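PDB 6IYR: type I modular polyketide synthase from Streptomyces albus subsp. albus, which probably selects an extender unit, most likely methylmalonyl, from its coenzyme A ester and loads it onto the acyl carrier protein during salinomycin assembly. Local coordinates for residues Ala125-Ser137 with Val211-Ala225. Residues are numbered along the deposited sequence; the frame is centred on the assembly and turned at random.
With PO4 (phosphate ion), chain B.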
loop_
_atom_site.group_PDB
_atom_site.type_symbol
_atom_site.label_atom_id
_atom_site.label_comp_id
_atom_site.label_asym_id
_atom_site.label_seq_id
_atom_site.Cartn_x
_atom_site.Cartn_y
_atom_site.Cartn_z
ATOM N N ALA A 125 -15.334 6.609 -4.854
ATOM C CA ALA A 125 -14.361 6.449 -3.781
ATOM C C ALA A 125 -14.720 5.327 -2.847
ATOM O O ALA A 125 -13.847 4.689 -2.229
ATOM C CB ALA A 125 -14.219 7.756 -3.004
ATOM N N ASP A 126 -16.002 5.012 -2.778
ATOM C CA ASP A 126 -16.438 3.901 -1.936
ATOM C C ASP A 126 -16.206 2.556 -2.603
ATOM O O ASP A 126 -16.412 1.510 -2.011
ATOM C CB ASP A 126 -17.937 4.036 -1.577
ATOM C CG ASP A 126 -18.814 4.252 -2.796
ATOM O OD1 ASP A 126 -18.302 4.242 -3.933
ATOM O OD2 ASP A 126 -20.009 4.503 -2.599
ATOM N N ARG A 127 -15.893 2.568 -3.877
ATOM C CA ARG A 127 -15.415 1.342 -4.470
ATOM C C ARG A 127 -13.909 1.297 -4.415
ATOM O O ARG A 127 -13.214 1.390 -5.422
ATOM C CB ARG A 127 -15.948 1.222 -5.868
ATOM C CG ARG A 127 -17.458 1.162 -5.821
ATOM C CD ARG A 127 -17.992 0.440 -7.025
ATOM N NE ARG A 127 -17.886 1.333 -8.156
ATOM C CZ ARG A 127 -17.367 1.013 -9.325
ATOM N NH1 ARG A 127 -17.361 1.921 -10.286
ATOM N NH2 ARG A 127 -16.934 -0.213 -9.559
ATOM N N THR A 128 -13.405 1.108 -3.214
ATOM C CA THR A 128 -12.023 1.447 -2.996
ATOM C C THR A 128 -11.070 0.300 -3.368
ATOM O O THR A 128 -11.308 -0.870 -3.057
ATOM C CB THR A 128 -11.802 2.145 -1.633
ATOM O OG1 THR A 128 -10.569 1.752 -1.012
ATOM C CG2 THR A 128 -12.958 1.961 -0.735
ATOM N N VAL A 129 -10.025 0.655 -4.113
ATOM C CA VAL A 129 -9.035 -0.308 -4.543
ATOM C C VAL A 129 -7.889 -0.400 -3.550
ATOM O O VAL A 129 -7.299 0.637 -3.164
ATOM C CB VAL A 129 -8.468 0.094 -5.898
ATOM C CG1 VAL A 129 -7.391 -0.886 -6.295
ATOM C CG2 VAL A 129 -9.565 0.155 -6.929
ATOM N N PHE A 130 -7.603 -1.601 -3.067
ATOM C CA PHE A 130 -6.386 -1.808 -2.260
ATOM C C PHE A 130 -5.157 -2.153 -3.160
ATOM O O PHE A 130 -5.196 -3.110 -3.951
ATOM C CB PHE A 130 -6.562 -2.911 -1.213
ATOM C CG PHE A 130 -7.450 -2.540 -0.026
ATOM C CD1 PHE A 130 -8.198 -1.364 -0.012
ATOM C CD2 PHE A 130 -7.670 -3.471 0.979
ATOM C CE1 PHE A 130 -9.045 -1.086 1.047
ATOM C CE2 PHE A 130 -8.558 -3.219 2.032
ATOM C CZ PHE A 130 -9.244 -2.022 2.054
ATOM N N VAL A 131 -4.054 -1.440 -2.930
ATOM C CA VAL A 131 -2.801 -1.613 -3.685
ATOM C C VAL A 131 -1.702 -2.229 -2.827
ATOM O O VAL A 131 -1.465 -1.793 -1.699
ATOM C CB VAL A 131 -2.307 -0.272 -4.229
ATOM C CG1 VAL A 131 -0.988 -0.460 -4.976
ATOM C CG2 VAL A 131 -3.340 0.323 -5.158
ATOM N N PHE A 132 -1.086 -3.305 -3.309
ATOM C CA PHE A 132 -0.084 -4.004 -2.533
ATOM C C PHE A 132 1.247 -3.961 -3.297
ATOM O O PHE A 132 1.405 -4.638 -4.314
ATOM C CB PHE A 132 -0.505 -5.457 -2.314
ATOM C CG PHE A 132 -1.740 -5.610 -1.465
ATOM C CD1 PHE A 132 -3.007 -5.492 -2.032
ATOM C CD2 PHE A 132 -1.634 -5.765 -0.092
ATOM C CE1 PHE A 132 -4.141 -5.625 -1.252
ATOM C CE2 PHE A 132 -2.776 -5.984 0.691
ATOM C CZ PHE A 132 -4.024 -5.909 0.108
ATOM N N PRO A 133 2.177 -3.106 -2.859
ATOM C CA PRO A 133 3.424 -2.991 -3.613
ATOM C C PRO A 133 4.336 -4.154 -3.369
ATOM O O PRO A 133 4.049 -5.021 -2.523
ATOM C CB PRO A 133 4.087 -1.709 -3.058
ATOM C CG PRO A 133 3.177 -1.177 -2.042
ATOM C CD PRO A 133 2.181 -2.247 -1.663
ATOM N N GLY A 134 5.476 -4.114 -4.059
ATOM C CA GLY A 134 6.554 -5.075 -3.855
ATOM C C GLY A 134 7.621 -4.502 -2.923
ATOM O O GLY A 134 7.351 -3.949 -1.866
ATOM N N GLN A 135 8.834 -4.485 -3.426
ATOM C CA GLN A 135 9.988 -4.108 -2.630
ATOM C C GLN A 135 10.015 -2.599 -2.417
ATOM O O GLN A 135 9.335 -1.832 -3.133
ATOM C CB GLN A 135 11.256 -4.537 -3.376
ATOM C CG GLN A 135 11.511 -3.697 -4.614
ATOM C CD GLN A 135 12.346 -2.457 -4.306
ATOM O OE1 GLN A 135 13.245 -2.477 -3.453
ATOM N NE2 GLN A 135 12.018 -1.367 -4.961
ATOM N N GLY A 136 10.828 -2.177 -1.450
ATOM C CA GLY A 136 11.139 -0.742 -1.252
ATOM C C GLY A 136 10.391 -0.108 -0.072
ATOM O O GLY A 136 10.682 1.002 0.313
ATOM N N SER A 137 9.353 -0.751 0.456
ATOM C CA SER A 137 8.573 -0.097 1.524
ATOM C C SER A 137 9.053 -0.407 2.961
ATOM O O SER A 137 8.512 0.148 3.930
ATOM C CB SER A 137 7.032 -0.331 1.351
ATOM O OG SER A 137 6.685 -1.659 0.953
ATOM N N VAL A 211 -13.614 -0.239 5.732
ATOM C CA VAL A 211 -13.266 -0.014 4.342
ATOM C C VAL A 211 -13.049 -1.357 3.660
ATOM O O VAL A 211 -11.978 -1.931 3.734
ATOM C CB VAL A 211 -11.999 0.848 4.200
ATOM C CG1 VAL A 211 -11.733 1.106 2.726
ATOM C CG2 VAL A 211 -12.200 2.154 4.918
ATOM N N ALA A 212 -14.088 -1.867 3.018
ATOM C CA ALA A 212 -14.012 -3.164 2.377
ATOM C C ALA A 212 -13.498 -2.974 0.938
ATOM O O ALA A 212 -13.858 -2.020 0.254
ATOM C CB ALA A 212 -15.381 -3.827 2.395
ATOM N N PRO A 213 -12.536 -3.784 0.522
ATOM C CA PRO A 213 -12.078 -3.470 -0.829
ATOM C C PRO A 213 -13.089 -3.847 -1.892
ATOM O O PRO A 213 -13.562 -4.961 -1.897
ATOM C CB PRO A 213 -10.784 -4.294 -0.983
ATOM C CG PRO A 213 -10.699 -5.196 0.219
ATOM C CD PRO A 213 -11.888 -4.969 1.107
ATOM N N ALA A 214 -13.207 -3.021 -2.921
ATOM C CA ALA A 214 -13.924 -3.404 -4.131
ATOM C C ALA A 214 -13.046 -4.164 -5.116
ATOM O O ALA A 214 -13.548 -4.842 -6.025
ATOM C CB ALA A 214 -14.485 -2.182 -4.820
ATOM N N ALA A 215 -11.739 -4.001 -4.968
ATOM C CA ALA A 215 -10.779 -4.776 -5.743
ATOM C C ALA A 215 -9.380 -4.634 -5.142
ATOM O O ALA A 215 -9.121 -3.699 -4.365
ATOM C CB ALA A 215 -10.785 -4.324 -7.202
ATOM N N VAL A 216 -8.542 -5.629 -5.424
ATOM C CA VAL A 216 -7.130 -5.622 -5.064
ATOM C C VAL A 216 -6.213 -5.709 -6.290
ATOM O O VAL A 216 -6.522 -6.302 -7.342
ATOM C CB VAL A 216 -6.745 -6.714 -4.054
ATOM C CG1 VAL A 216 -7.617 -6.633 -2.784
ATOM C CG2 VAL A 216 -6.866 -8.100 -4.690
ATOM N N ILE A 217 -5.095 -5.026 -6.172
ATOM C CA ILE A 217 -4.061 -5.078 -7.174
ATOM C C ILE A 217 -2.734 -5.209 -6.456
ATOM O O ILE A 217 -2.513 -4.633 -5.411
ATOM C CB ILE A 217 -4.062 -3.926 -8.189
ATOM C CG1 ILE A 217 -3.944 -2.581 -7.506
ATOM C CG2 ILE A 217 -5.275 -3.997 -9.090
ATOM C CD1 ILE A 217 -3.818 -1.464 -8.505
ATOM N N GLY A 218 -1.865 -5.998 -7.044
ATOM C CA GLY A 218 -0.566 -6.277 -6.455
ATOM C C GLY A 218 0.532 -6.039 -7.477
ATOM O O GLY A 218 0.291 -6.031 -8.708
ATOM N N HIS A 219 1.710 -5.720 -6.960
ATOM C CA HIS A 219 2.854 -5.401 -7.779
ATOM C C HIS A 219 3.948 -6.416 -7.432
ATOM O O HIS A 219 4.420 -6.497 -6.319
ATOM C CB HIS A 219 3.300 -3.953 -7.540
ATOM C CG HIS A 219 4.294 -3.452 -8.537
ATOM N ND1 HIS A 219 5.545 -4.006 -8.667
ATOM C CD2 HIS A 219 4.268 -2.382 -9.361
ATOM C CE1 HIS A 219 6.211 -3.358 -9.602
ATOM N NE2 HIS A 219 5.461 -2.364 -10.036
ATOM N N SER A 220 4.272 -7.271 -8.382
ATOM C CA SER A 220 5.170 -8.386 -8.120
ATOM C C SER A 220 4.753 -9.179 -6.883
ATOM O O SER A 220 3.660 -9.760 -6.857
ATOM C CB SER A 220 6.629 -7.884 -7.988
ATOM O OG SER A 220 7.547 -8.974 -8.136
ATOM N N GLN A 221 5.683 -9.357 -5.950
ATOM C CA GLN A 221 5.441 -10.067 -4.692
ATOM C C GLN A 221 4.180 -9.564 -4.014
ATOM O O GLN A 221 3.584 -10.271 -3.214
ATOM C CB GLN A 221 6.629 -9.887 -3.728
ATOM C CG GLN A 221 6.978 -8.415 -3.462
ATOM C CD GLN A 221 8.352 -8.197 -2.818
ATOM O OE1 GLN A 221 9.367 -7.989 -3.517
ATOM N NE2 GLN A 221 8.356 -8.076 -1.478
ATOM N N GLY A 222 3.788 -8.334 -4.325
ATOM C CA GLY A 222 2.634 -7.760 -3.700
ATOM C C GLY A 222 1.381 -8.555 -4.006
ATOM O O GLY A 222 0.452 -8.550 -3.219
ATOM N N GLU A 223 1.375 -9.260 -5.130
ATOM C CA GLU A 223 0.213 -10.068 -5.534
ATOM C C GLU A 223 -0.056 -11.178 -4.564
ATOM O O GLU A 223 -1.212 -11.571 -4.385
ATOM C CB GLU A 223 0.355 -10.630 -6.953
ATOM C CG GLU A 223 0.070 -9.644 -8.041
ATOM C CD GLU A 223 -0.387 -10.295 -9.326
ATOM O OE1 GLU A 223 0.079 -11.410 -9.623
ATOM O OE2 GLU A 223 -1.150 -9.639 -10.068
ATOM N N ILE A 224 0.990 -11.593 -3.841
ATOM C CA ILE A 224 0.894 -12.655 -2.850
ATOM C C ILE A 224 0.084 -12.187 -1.639
ATOM O O ILE A 224 -0.630 -12.976 -1.020
ATOM C CB ILE A 224 2.277 -13.187 -2.403
ATOM C CG1 ILE A 224 3.132 -13.595 -3.614
ATOM C CG2 ILE A 224 2.155 -14.404 -1.530
ATOM C CD1 ILE A 224 4.555 -13.945 -3.246
ATOM N N ALA A 225 0.298 -10.936 -1.241
ATOM C CA ALA A 225 -0.468 -10.353 -0.159
ATOM C C ALA A 225 -1.902 -10.123 -0.622
ATOM O O ALA A 225 -2.842 -10.418 0.113
ATOM C CB ALA A 225 0.156 -9.038 0.292
HETATM P P PO4 B . 9.993 -8.512 -6.434
HETATM O O1 PO4 B . 10.488 -7.304 -5.663
HETATM O O2 PO4 B . 10.774 -9.836 -6.356
HETATM O O3 PO4 B . 8.609 -8.737 -5.848
HETATM O O4 PO4 B . 10.053 -8.101 -7.881
#
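F130 lays one ring face on P213, whose CB sits 3.7 Å from the ring centroid and almost on the ring normal, a CH-pi contact. V211 closes in at the rim instead: its CG1 lies in the ring plane 3.9 Å from F130 CE1. Setting CG anti to the carbonyl carbon (chi1 -73°) places the F130 ring over P213 and beside V211; V216 and F132 share its face of the sheet. F132 turns its edge to I217 O and to V216 CG1, while its CD2 meets A225 CB at 3.8 Å. The opposite face carries V129, V131 and I217, the last two side by side with V131 CG2 3.8 Å from I217 CG1. Strands 129-132 and 215-218 run parallel, and I217 N lies 2.9 Å from F130 O, nearly in line with that carbonyl. Strand 393-396 flanks 129-132 on its other side. In this alpha/beta-hydrolase-like core, strand 215-218 runs straight into the turn H219-G222, which fits a GxSxG nucleophile elbow. S220, probably the acyl-carrying serine, has the strained positive phi (50°) expected there, and its OG bonds H323 NE2, consistent with a Ser-His pair. Q221 N donates to O3 of a phosphate, probably from the crystallisation liquor, which R245, Y320, S322 and H323 also bind. H219 N bonds F132 O, and G134 CA touches Q221 CG at 3.4 Å. Looser ground begins at partly exposed Q135, whose side chain, bent about CB-CG, carries the amide off from 211-225. At the other end A212 is exposed, and R127 meets A214 through CB while its NH1 bonds R389 O.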